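Local atomic coordinates of VIN1 (Oscarella pearsei, PDB entry 6BFI), a protein that binds actin filaments and may play a role in cell-cell adhesion, as a sponge member of the vinculin/alpha-catenin family. Residues 281-286 / 622-627. Sequence-based numbering, arbitrary orientation.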
loop_
_atom_site.group_PDB
_atom_site.type_symbol
_atom_site.label_atom_id
_atom_site.label_comp_id
_atom_site.label_asym_id
_atom_site.label_seq_id
_atom_site.Cartn_x
_atom_site.Cartn_y
_atom_site.Cartn_z
ATOM N N ALA A 281 27.060 -0.023 -8.893
ATOM C CA ALA A 281 27.778 0.122 -10.154
ATOM C C ALA A 281 29.033 0.968 -9.993
ATOM O O ALA A 281 30.023 0.742 -10.697
ATOM C CB ALA A 281 26.866 0.724 -11.221
ATOM N N LEU A 282 29.018 1.943 -9.083
ATOM C CA LEU A 282 30.223 2.733 -8.850
ATOM C C LEU A 282 31.261 1.939 -8.066
ATOM O O LEU A 282 32.461 2.030 -8.346
ATOM C CB LEU A 282 29.873 4.031 -8.123
ATOM C CG LEU A 282 29.316 5.157 -8.999
ATOM C CD1 LEU A 282 28.959 6.371 -8.153
ATOM C CD2 LEU A 282 30.319 5.527 -10.079
ATOM N N ALA A 283 30.817 1.155 -7.079
ATOM C CA ALA A 283 31.747 0.358 -6.287
ATOM C C ALA A 283 32.439 -0.702 -7.133
ATOM O O ALA A 283 33.548 -1.134 -6.798
ATOM C CB ALA A 283 31.017 -0.291 -5.112
ATOM N N SER A 284 31.806 -1.132 -8.223
ATOM C CA SER A 284 32.483 -1.967 -9.205
ATOM C C SER A 284 33.381 -1.088 -10.067
ATOM O O SER A 284 34.011 -0.154 -9.560
ATOM C CB SER A 284 31.470 -2.732 -10.062
ATOM O OG SER A 284 30.670 -1.850 -10.830
ATOM N N GLY A 285 33.445 -1.358 -11.365
ATOM C CA GLY A 285 34.277 -0.546 -12.228
ATOM C C GLY A 285 33.496 0.411 -13.104
ATOM O O GLY A 285 34.083 1.250 -13.794
ATOM N N ASP A 286 32.169 0.312 -13.068
ATOM C CA ASP A 286 31.340 0.978 -14.063
ATOM C C ASP A 286 31.301 2.484 -13.834
ATOM O O ASP A 286 30.971 2.952 -12.741
ATOM C CB ASP A 286 29.924 0.405 -14.033
ATOM C CG ASP A 286 29.172 0.649 -15.325
ATOM O OD1 ASP A 286 29.589 1.535 -16.098
ATOM O OD2 ASP A 286 28.161 -0.045 -15.566
ATOM N N PRO A 622 23.317 -5.047 1.657
ATOM C CA PRO A 622 24.632 -5.666 1.767
ATOM C C PRO A 622 25.726 -4.624 1.604
ATOM O O PRO A 622 25.523 -3.586 0.948
ATOM C CB PRO A 622 24.644 -6.685 0.619
ATOM C CG PRO A 622 23.488 -6.312 -0.264
ATOM C CD PRO A 622 22.476 -5.733 0.662
ATOM N N PRO A 623 26.901 -4.863 2.191
ATOM C CA PRO A 623 27.959 -3.842 2.155
ATOM C C PRO A 623 28.573 -3.664 0.777
ATOM O O PRO A 623 28.171 -4.326 -0.185
ATOM C CB PRO A 623 28.986 -4.376 3.161
ATOM C CG PRO A 623 28.796 -5.855 3.120
ATOM C CD PRO A 623 27.321 -6.072 2.918
ATOM N N LEU A 624 29.549 -2.769 0.675
ATOM C CA LEU A 624 30.252 -2.505 -0.569
ATOM C C LEU A 624 31.498 -3.368 -0.676
ATOM O O LEU A 624 32.014 -3.864 0.330
ATOM C CB LEU A 624 30.652 -1.031 -0.651
ATOM C CG LEU A 624 29.587 0.058 -0.775
ATOM C CD1 LEU A 624 28.540 -0.319 -1.812
ATOM C CD2 LEU A 624 28.956 0.350 0.574
ATOM N N PRO A 625 32.003 -3.574 -1.883
ATOM C CA PRO A 625 33.349 -4.124 -2.052
ATOM C C PRO A 625 34.388 -3.033 -1.810
ATOM O O PRO A 625 34.065 -1.897 -1.467
ATOM C CB PRO A 625 33.353 -4.602 -3.504
ATOM C CG PRO A 625 32.368 -3.713 -4.184
ATOM C CD PRO A 625 31.292 -3.446 -3.169
ATOM N N GLU A 626 35.656 -3.397 -1.998
ATOM C CA GLU A 626 36.743 -2.438 -1.834
ATOM C C GLU A 626 37.797 -2.500 -2.926
ATOM O O GLU A 626 38.591 -1.560 -3.030
ATOM C CB GLU A 626 37.426 -2.631 -0.472
ATOM N N LEU A 627 37.838 -3.551 -3.737
ATOM C CA LEU A 627 38.841 -3.670 -4.791
ATOM C C LEU A 627 38.576 -2.676 -5.916
ATOM O O LEU A 627 39.175 -2.768 -6.989
ATOM C CB LEU A 627 38.870 -5.091 -5.335
#
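Ala283, the last residue of helix 268-283, sets its methyl group against Pro625 and Leu624 of the proline-rich linker that runs on from helix 589-615. In vinculins such a segment joins the helical head to the C-terminal tail; here the chain is not modelled directly after Leu627, consistent with a flexible linker. Followed outward, the CA–CB bond of Pro625 points toward 281-286, but CB itself makes no close contact there. CG comes 3.8 Å from Ala283 CB and 3.9 Å from Ala283 O. CD closes the ring 3.7 Å from Ala283 CB. That methyl, almost equally far from CG and CD, thus meets the CG–CD edge of the ring. With CG anti to its carbonyl carbon (chi1 -67°), beside the backbone N, Leu624 can direct CD1 to 4.1 Å from Ala283 CB.

Just past Ala283 the chain leaves helical geometry at Ser284, whose OG turns back to donate a hydrogen bond of 2.7 Å to Ala281 O from above the carbonyl plane. Asp286 N makes a weak hydrogen bond to the same oxygen. On helix 344-375, Ala350, Ala353 and Ala354 pack on Leu282, Gln358 touches Leu624, and His351 NE2 is hydrogen-bonded to Pro625 O, so this helix engages both segments.

The linker lies on the C-terminal end of helix 268-283 through a small patch of 128 Å², in which the side-chain contacts are aliphatic: non-directional van der Waals and hydrophobic contact supplies the attraction.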